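Local coordinates for putative alcohol dehydrogenase (PDB 4J6F), which probably oxidises alcohols with the help of a nicotinamide cofactor, as a member of the medium-chain dehydrogenase/reductase superfamily, at residues V64-T69 / E132-D137; R127-E132 / A173-T178; Q225-R228 / V233-A236; A251-T256 / E267-G272. All coordinates share one frame; numbering follows the deposited sequence.

Contact 1: V64-T69 / E132-D137; sequences VLIKVT and ERVMVD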
# COMPACT_ATOMS: atom_id res chain seq x y z
N VAL A 64 6.18 18.14 33.62
CA VAL A 64 5.71 17.72 34.94
C VAL A 64 6.47 16.48 35.41
O VAL A 64 7.16 15.82 34.61
CB VAL A 64 4.20 17.38 34.96
CG1 VAL A 64 3.36 18.64 34.88
CG2 VAL A 64 3.84 16.43 33.84
N LEU A 65 6.35 16.18 36.70
CA LEU A 65 6.82 14.91 37.26
C LEU A 65 5.66 14.14 37.85
O LEU A 65 4.98 14.66 38.73
CB LEU A 65 7.87 15.16 38.33
CG LEU A 65 8.41 13.92 39.04
CD1 LEU A 65 9.50 13.29 38.19
CD2 LEU A 65 8.95 14.31 40.41
N ILE A 66 5.42 12.92 37.39
CA ILE A 66 4.30 12.14 37.93
C ILE A 66 4.76 10.98 38.79
O ILE A 66 5.84 10.43 38.59
CB ILE A 66 3.35 11.60 36.84
CG1 ILE A 66 4.08 10.65 35.88
CG2 ILE A 66 2.68 12.73 36.09
CD1 ILE A 66 3.16 10.01 34.87
N LYS A 67 3.93 10.61 39.76
CA LYS A 67 4.13 9.40 40.51
C LYS A 67 3.35 8.28 39.80
O LYS A 67 2.10 8.29 39.80
CB LYS A 67 3.68 9.57 41.96
CG LYS A 67 3.59 8.26 42.70
CD LYS A 67 4.01 8.35 44.16
CE LYS A 67 4.27 6.95 44.68
NZ LYS A 67 3.87 6.88 46.11
N VAL A 68 4.08 7.35 39.19
CA VAL A 68 3.45 6.31 38.36
C VAL A 68 2.60 5.38 39.20
O VAL A 68 3.04 4.87 40.21
CB VAL A 68 4.47 5.45 37.60
CG1 VAL A 68 3.77 4.67 36.50
CG2 VAL A 68 5.58 6.31 37.02
N THR A 69 1.37 5.15 38.76
CA THR A 69 0.49 4.27 39.51
C THR A 69 0.22 2.99 38.75
O THR A 69 -0.05 1.96 39.36
CB THR A 69 -0.81 4.97 39.89
OG1 THR A 69 -1.35 5.60 38.72
CG2 THR A 69 -0.53 6.03 40.98
N GLU A 132 -3.18 16.19 39.97
CA GLU A 132 -4.00 15.68 38.89
C GLU A 132 -3.65 14.24 38.53
O GLU A 132 -2.48 13.84 38.59
CB GLU A 132 -3.84 16.55 37.66
CG GLU A 132 -4.82 17.70 37.60
CD GLU A 132 -4.45 18.74 36.56
OE1 GLU A 132 -3.72 18.41 35.59
OE2 GLU A 132 -4.88 19.90 36.71
N ARG A 133 -4.67 13.48 38.15
CA ARG A 133 -4.51 12.12 37.67
C ARG A 133 -4.41 12.20 36.14
O ARG A 133 -5.35 12.62 35.46
CB ARG A 133 -5.70 11.26 38.12
CG ARG A 133 -5.51 9.75 37.99
CD ARG A 133 -5.91 9.22 36.61
NE ARG A 133 -7.31 9.52 36.21
CZ ARG A 133 -8.33 8.67 36.31
NH1 ARG A 133 -9.54 9.06 35.91
NH2 ARG A 133 -8.16 7.44 36.79
N VAL A 134 -3.24 11.82 35.62
CA VAL A 134 -3.00 11.93 34.19
C VAL A 134 -2.70 10.61 33.48
O VAL A 134 -2.06 9.70 34.02
CB VAL A 134 -1.89 12.94 33.85
CG1 VAL A 134 -2.30 14.34 34.29
CG2 VAL A 134 -0.55 12.53 34.47
N MSE A 135 -3.20 10.53 32.25
CA MSE A 135 -2.81 9.52 31.30
C MSE A 135 -1.79 10.14 30.41
O MSE A 135 -2.05 11.17 29.79
CB MSE A 135 -4.05 9.18 30.49
CG MSE A 135 -3.82 7.95 29.64
SE MSE A 135 -5.32 7.86 28.38
CE MSE A 135 -4.29 7.54 26.74
N VAL A 136 -0.61 9.53 30.35
CA VAL A 136 0.49 10.01 29.51
C VAL A 136 0.27 9.67 28.03
O VAL A 136 -0.02 8.52 27.68
CB VAL A 136 1.81 9.37 29.95
CG1 VAL A 136 2.92 9.64 28.94
CG2 VAL A 136 2.21 9.87 31.32
N ASP A 137 0.42 10.66 27.16
CA ASP A 137 0.55 10.40 25.73
C ASP A 137 2.02 10.09 25.49
O ASP A 137 2.87 10.96 25.61
CB ASP A 137 0.11 11.60 24.91
CG ASP A 137 0.43 11.46 23.43
OD1 ASP A 137 0.99 10.41 23.01
OD2 ASP A 137 0.12 12.40 22.67
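In the GroES-like domain of this dehydrogenase, Ile66 on strand 63-72 packs across to Val134 and Val136 on strand 133-140, and so ties together two strands that share a mixed sheet without being neighbours in it. The pair illustrates how such a core is closed: where the backbones are too far apart to bond, aliphatic groups meet between them. At the nearest point of approach, the CA atoms of Ile66 and Val134 are 8.2 Å apart, and the interval is bridged by methyl groups alone.

One isoleucine serves both valines by using its two branches separately. Its short branch reaches the first, with Ile66 CG2 3.6 Å from Val134 CG2. Its long branch reaches the second, with Ile66 CD1 3.7 Å from Val136 CG2. The division follows from the torsions: CG1 of Ile66 stands between the backbone N and the carbonyl carbon (chi1 61°), and from there the chain runs on fully extended (chi2 175°), which carries CD1 along to Val136 while CG2 stays beside Val134. In both cases the side chains meet at a slant. Val134 and Val136, two residues apart on one strand, present the same face to Ile66, whereas Met135 between them points away. All three touching residues are buried.

Strand 113-121 lies between the two in hydrogen-bonding order, pairing antiparallel with each. On its other edge, strand 63-72 is bonded to strand 165-169, whose Met166 and Leu168 also touch Ile66, and Leu168 reaches Val136 as well. Strand 173-175 adds Ala173 and Val175 against Val134.

Contact 2: R127-E132 / A173-T178; sequences RARIGE and AHVVAT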
# COMPACT_ATOMS: atom_id res chain seq x y z
N ARG A 127 1.41 25.61 38.69
CA ARG A 127 1.57 24.80 39.90
C ARG A 127 0.25 24.24 40.41
O ARG A 127 0.23 23.38 41.31
CB ARG A 127 2.30 25.59 41.00
CG ARG A 127 3.72 25.97 40.62
CD ARG A 127 4.60 26.29 41.82
NE ARG A 127 4.50 25.28 42.89
CZ ARG A 127 5.19 24.15 42.94
NH1 ARG A 127 5.00 23.33 43.95
NH2 ARG A 127 6.07 23.83 42.00
N ALA A 128 -0.85 24.70 39.81
CA ALA A 128 -2.21 24.24 40.11
C ALA A 128 -2.47 22.83 39.61
O ALA A 128 -3.41 22.17 40.04
CB ALA A 128 -3.23 25.18 39.50
N ARG A 129 -1.63 22.39 38.67
CA ARG A 129 -1.70 21.07 38.07
C ARG A 129 -1.35 19.94 39.04
O ARG A 129 -1.76 18.79 38.86
CB ARG A 129 -0.77 21.00 36.85
CG ARG A 129 -1.27 21.74 35.61
CD ARG A 129 -1.95 20.78 34.66
NE ARG A 129 -1.08 20.33 33.59
CZ ARG A 129 -1.15 19.15 32.98
NH1 ARG A 129 -2.05 18.23 33.36
NH2 ARG A 129 -0.31 18.86 32.00
N ILE A 130 -0.57 20.26 40.08
CA ILE A 130 -0.18 19.25 41.05
C ILE A 130 -1.42 18.55 41.59
O ILE A 130 -2.44 19.18 41.84
CB ILE A 130 0.68 19.85 42.16
CG1 ILE A 130 2.12 20.02 41.67
CG2 ILE A 130 0.66 18.98 43.41
CD1 ILE A 130 2.95 20.98 42.49
N GLY A 131 -1.33 17.23 41.71
CA GLY A 131 -2.42 16.43 42.27
C GLY A 131 -3.33 15.79 41.24
O GLY A 131 -4.15 14.95 41.60
N GLU A 132 -3.18 16.19 39.97
CA GLU A 132 -4.00 15.68 38.89
C GLU A 132 -3.65 14.24 38.53
O GLU A 132 -2.48 13.84 38.59
CB GLU A 132 -3.84 16.55 37.66
CG GLU A 132 -4.82 17.70 37.60
CD GLU A 132 -4.45 18.74 36.56
OE1 GLU A 132 -3.72 18.41 35.59
OE2 GLU A 132 -4.88 19.90 36.71
N ALA A 173 0.58 15.18 29.53
CA ALA A 173 -0.11 14.69 30.70
C ALA A 173 -1.58 15.07 30.59
O ALA A 173 -1.95 16.22 30.82
CB ALA A 173 0.52 15.25 31.96
N HIS A 174 -2.43 14.11 30.25
CA HIS A 174 -3.84 14.42 30.02
C HIS A 174 -4.75 14.08 31.19
O HIS A 174 -4.68 12.99 31.76
CB HIS A 174 -4.34 13.75 28.75
CG HIS A 174 -3.72 14.29 27.51
ND1 HIS A 174 -4.32 15.25 26.73
CD2 HIS A 174 -2.51 14.04 26.95
CE1 HIS A 174 -3.52 15.56 25.73
NE2 HIS A 174 -2.42 14.83 25.83
N VAL A 175 -5.60 15.04 31.53
CA VAL A 175 -6.61 14.77 32.51
C VAL A 175 -7.82 14.27 31.74
O VAL A 175 -8.36 14.98 30.90
CB VAL A 175 -6.96 16.03 33.32
CG1 VAL A 175 -8.18 15.78 34.21
CG2 VAL A 175 -5.76 16.45 34.15
N VAL A 176 -8.21 13.03 32.01
CA VAL A 176 -9.32 12.41 31.30
C VAL A 176 -10.60 12.41 32.15
O VAL A 176 -10.63 11.87 33.27
CB VAL A 176 -8.93 10.99 30.87
CG1 VAL A 176 -9.97 10.42 29.91
CG2 VAL A 176 -7.57 11.00 30.19
N ALA A 177 -11.69 12.88 31.58
CA ALA A 177 -12.93 12.97 32.31
C ALA A 177 -13.59 11.61 32.33
O ALA A 177 -14.48 11.32 31.54
CB ALA A 177 -13.85 13.98 31.66
N THR A 178 -13.13 10.78 33.25
CA THR A 178 -13.61 9.39 33.38
C THR A 178 -13.47 8.84 34.79
O THR A 178 -12.62 9.28 35.56
CB THR A 178 -12.94 8.43 32.36
OG1 THR A 178 -13.41 7.10 32.59
CG2 THR A 178 -11.42 8.45 32.48
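Arg129 reaches out of the type II beta turn Arg129-Glu132 to the carbonyl oxygen of Ala173, fixing the turn that leads into strand 133-140 against strand 173-175 of the GroES-like domain. The inner side of the contact is polar and closely fitted. Bends at both chi2 (-97°) and chi3 carry the guanidinium to Ala173, where NH1 bonds the Ala173 O at 3.2 Å, approaching from above the carbonyl plane; NH2 adds a weak bond to the same oxygen at 3.3 Å. The methyl group of buried Ala173 lies close by, its CB 3.7 Å from Arg129 NH2. NH1 also closes a salt bridge back across the turn to Glu132, so a single nitrogen serves both a carboxylate and a backbone carbonyl. Without the guanidinium, as with an alanine here, the Glu132 carboxylate would probably lose its charged mate and the Ala173 carbonyl these donors.

The outer side faces solvent, for Val175 is exposed. Its CG2 lies against the end of Glu132, whose chain it crosses at about a right angle, and comes nearest to Glu132 OE1 at 3.2 Å, an apolar group beside a carboxylate with no bond between them. The salt bridge itself is nearly straight: Arg129 NH1 meets Glu132 OE1 at 2.8 Å, in the guanidinium plane, with an N-H...O angle of 167°.

Contact 3: Q225-R228 / V233-A236; sequences QLAR and VPIA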
# COMPACT_ATOMS: atom_id res chain seq x y z
N GLN A 225 -12.59 -2.94 18.97
CA GLN A 225 -13.35 -1.89 19.64
C GLN A 225 -13.42 -0.63 18.79
O GLN A 225 -14.51 -0.08 18.57
CB GLN A 225 -12.77 -1.57 21.03
CG GLN A 225 -12.92 -2.67 22.06
CD GLN A 225 -12.88 -2.12 23.46
OE1 GLN A 225 -13.90 -1.66 23.99
NE2 GLN A 225 -11.69 -2.14 24.08
N LEU A 226 -12.28 -0.17 18.28
CA LEU A 226 -12.28 1.05 17.50
C LEU A 226 -13.12 0.91 16.23
O LEU A 226 -13.79 1.85 15.83
CB LEU A 226 -10.86 1.50 17.18
CG LEU A 226 -9.97 1.81 18.39
CD1 LEU A 226 -8.54 1.90 17.91
CD2 LEU A 226 -10.36 3.11 19.07
N ALA A 227 -13.12 -0.27 15.62
CA ALA A 227 -14.02 -0.53 14.49
C ALA A 227 -15.48 -0.26 14.87
O ALA A 227 -16.22 0.40 14.13
CB ALA A 227 -13.86 -1.96 14.00
N ARG A 228 -15.90 -0.78 16.03
CA ARG A 228 -17.26 -0.57 16.48
C ARG A 228 -17.52 0.92 16.72
O ARG A 228 -18.56 1.44 16.33
CB ARG A 228 -17.52 -1.38 17.74
CG ARG A 228 -17.74 -2.84 17.48
CD ARG A 228 -18.99 -3.04 16.65
NE ARG A 228 -19.20 -4.46 16.36
CZ ARG A 228 -20.08 -4.94 15.50
NH1 ARG A 228 -20.86 -4.12 14.80
NH2 ARG A 228 -20.17 -6.25 15.32
N VAL A 233 -17.81 -3.00 10.92
CA VAL A 233 -18.07 -4.38 11.34
C VAL A 233 -16.76 -5.19 11.37
O VAL A 233 -16.18 -5.48 10.32
CB VAL A 233 -19.13 -5.05 10.42
CG1 VAL A 233 -19.62 -6.36 11.02
CG2 VAL A 233 -20.32 -4.13 10.18
N PRO A 234 -16.28 -5.54 12.58
CA PRO A 234 -15.07 -6.35 12.72
C PRO A 234 -15.36 -7.84 12.76
O PRO A 234 -16.37 -8.27 13.35
CB PRO A 234 -14.51 -5.91 14.07
CG PRO A 234 -15.70 -5.46 14.85
CD PRO A 234 -16.80 -5.10 13.88
N ILE A 235 -14.48 -8.61 12.13
CA ILE A 235 -14.51 -10.07 12.21
C ILE A 235 -13.15 -10.52 12.70
O ILE A 235 -12.13 -10.30 12.03
CB ILE A 235 -14.81 -10.73 10.84
CG1 ILE A 235 -16.25 -10.43 10.42
CG2 ILE A 235 -14.62 -12.23 10.90
CD1 ILE A 235 -16.52 -10.83 9.00
N ALA A 236 -13.12 -11.15 13.87
CA ALA A 236 -11.87 -11.50 14.52
C ALA A 236 -11.34 -12.81 13.98
O ALA A 236 -12.12 -13.73 13.72
CB ALA A 236 -12.09 -11.59 16.02
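Pro234 and Arg228 bury the most surface here, with Ala227 next; the proline ring meets Arg228 at CD and Ala227 at CB and CG. Arg228 lays one face of its guanidinium over Pro234 CD, which sits 3.4 Å above the guanidinium plane, displaced toward its rim; Arg228 NE is 3.5 Å from Pro234 CD. The two side chains cross at about a right angle, and the bend at chi2 (-64°) turns the arginine chain toward the proline. Further along, Arg228 NH2 comes within 4.3 Å of Val233 CG1.

These elements belong to a beta-alpha-beta crossover of the Rossmann-type domain, in which helix 218-229 returns the chain to strand 233-238. Buried Ala227 makes the apolar part of the contact, its CB 4.0 Å from both Pro234 CB and Pro234 CG. Ile224, one turn earlier in the helix, also touches Pro234.

What holds the guanidinium in place lies outside the two segments: NE is hydrogen-bonded to Gly250 O and NH2 to Gln252 OE1. A leucine in place of Arg228 is likely to leave those two oxygens without these donors and to uncover the CD side of the Pro234 ring.

Contact 4: A251-T256 / E267-G272; sequences AQAVVT and EAASGG
Ala269, on the last turn of helix 262-270, sets its methyl group between Ala253 and Val255 on strand 253-256, and these side chains form the heart of the first shell. Ala269 CB is 3.7 Å from Ala253 CB and 3.6 Å from Val255 CG2, so a single methyl group touches two residues that face the same side of the strand. A looser fourth member is Val254, which takes part by its backbone: its O lies 4.2 Å from Ala269 CB. Because two of the three side chains are alanines, helix and strand can come near each other: the CA atoms of Ala253 and Ala269 are 5.6 Å apart. In Val255 it is CG2, the branch beside the backbone N, that meets Ala269 CB.

A second shell fixes these positions. Within helix 262-270, Leu262 and Ala265 also touch Val255, lengthening the apolar strip. The side chain of Val254, which points away from Ala269, packs on Glu243, Met246 and Leu247 of helix 243-248, so the strand is covered on its other side too. Beyond Ala269, Gly271 is the first residue to leave helical angles, with a positive phi, and its N bonds Ala268 O at 3.2 Å. Ser270 OG holds Arg273 O in the chain that follows.

Strand 253-256 is itself aligned by parallel backbone bonding to strand 233-238, beyond which the sheet continues. An outermost parallel strand with a helix packed on each side is consistent with the edge of the Rossmann-type domain expected in this family.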
# COMPACT_ATOMS: atom_id res chain seq x y z
N ALA A 251 -16.77 -8.24 18.39
CA ALA A 251 -16.58 -8.86 17.08
C ALA A 251 -17.92 -9.36 16.56
O ALA A 251 -18.74 -9.86 17.32
CB ALA A 251 -15.59 -10.01 17.15
N GLN A 252 -18.13 -9.22 15.26
CA GLN A 252 -19.35 -9.69 14.63
C GLN A 252 -19.37 -11.21 14.57
O GLN A 252 -20.33 -11.84 14.95
CB GLN A 252 -19.50 -9.09 13.22
CG GLN A 252 -20.73 -9.53 12.44
CD GLN A 252 -22.04 -9.25 13.17
OE1 GLN A 252 -22.14 -8.32 13.98
NE2 GLN A 252 -23.04 -10.06 12.88
N ALA A 253 -18.29 -11.78 14.06
CA ALA A 253 -18.13 -13.22 14.04
C ALA A 253 -16.66 -13.50 14.27
O ALA A 253 -15.79 -12.62 14.07
CB ALA A 253 -18.57 -13.79 12.71
N VAL A 254 -16.38 -14.72 14.70
CA VAL A 254 -15.02 -15.14 14.98
C VAL A 254 -14.66 -16.33 14.10
O VAL A 254 -15.47 -17.21 13.84
CB VAL A 254 -14.82 -15.47 16.47
CG1 VAL A 254 -13.36 -15.73 16.79
CG2 VAL A 254 -15.33 -14.33 17.33
N VAL A 255 -13.43 -16.33 13.62
CA VAL A 255 -12.86 -17.41 12.85
C VAL A 255 -11.66 -17.92 13.66
O VAL A 255 -10.79 -17.14 14.05
CB VAL A 255 -12.41 -16.90 11.46
CG1 VAL A 255 -11.52 -17.92 10.77
CG2 VAL A 255 -13.60 -16.56 10.58
N THR A 256 -11.66 -19.21 13.96
CA THR A 256 -10.58 -19.85 14.72
C THR A 256 -9.41 -20.17 13.79
O THR A 256 -9.59 -20.79 12.75
CB THR A 256 -11.07 -21.13 15.42
OG1 THR A 256 -12.23 -20.84 16.20
CG2 THR A 256 -9.99 -21.70 16.31
N GLU A 267 -15.48 -16.47 4.72
CA GLU A 267 -16.71 -16.44 3.92
C GLU A 267 -17.96 -16.79 4.75
O GLU A 267 -18.96 -16.06 4.73
CB GLU A 267 -16.59 -17.41 2.74
CG GLU A 267 -17.64 -17.25 1.66
CD GLU A 267 -17.39 -16.04 0.78
OE1 GLU A 267 -16.92 -16.23 -0.37
OE2 GLU A 267 -17.65 -14.90 1.23
N ALA A 268 -17.88 -17.90 5.48
CA ALA A 268 -19.00 -18.38 6.28
C ALA A 268 -19.29 -17.46 7.47
O ALA A 268 -20.44 -17.12 7.73
CB ALA A 268 -18.77 -19.81 6.74
N ALA A 269 -18.25 -17.04 8.19
CA ALA A 269 -18.43 -16.16 9.33
C ALA A 269 -18.95 -14.77 8.93
O ALA A 269 -19.73 -14.16 9.67
CB ALA A 269 -17.15 -16.05 10.13
N SER A 270 -18.53 -14.27 7.77
CA SER A 270 -19.04 -13.01 7.23
C SER A 270 -20.50 -13.08 6.74
O SER A 270 -21.18 -12.05 6.61
CB SER A 270 -18.14 -12.53 6.08
OG SER A 270 -18.71 -11.42 5.42
N GLY A 271 -20.96 -14.29 6.43
CA GLY A 271 -22.29 -14.49 5.88
C GLY A 271 -22.38 -14.07 4.43
O GLY A 271 -23.47 -14.01 3.87
N GLY A 272 -21.24 -13.75 3.82
CA GLY A 272 -21.19 -13.38 2.41
C GLY A 272 -20.65 -12.01 2.07
O GLY A 272 -20.17 -11.80 0.95

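Contacts 1 and 2 both lie on one sheet of the GroES-like domain, while contacts 3 and 4 belong to the Rossmann-type domain; the centres of contacts 1 and 4 lie about 41 Å apart. Contact 1 is wholly buried and purely aliphatic; contacts 2, 3 and 4 are all partly buried. Contact 2, sharing Glu132 with contact 1, crosses by arginine bonds to one carbonyl, one of them weak, backed by a salt bridge inside the turn, where exposed Val175 lies at the surface. Met135 N to His174 O, 2.9 Å, probably links the two by a hydrogen bond. Contacts 3 and 4 both set a helix on neighbouring parallel strands, but contact 3 adds an arginine, and contact 4 relies on small apolar residues.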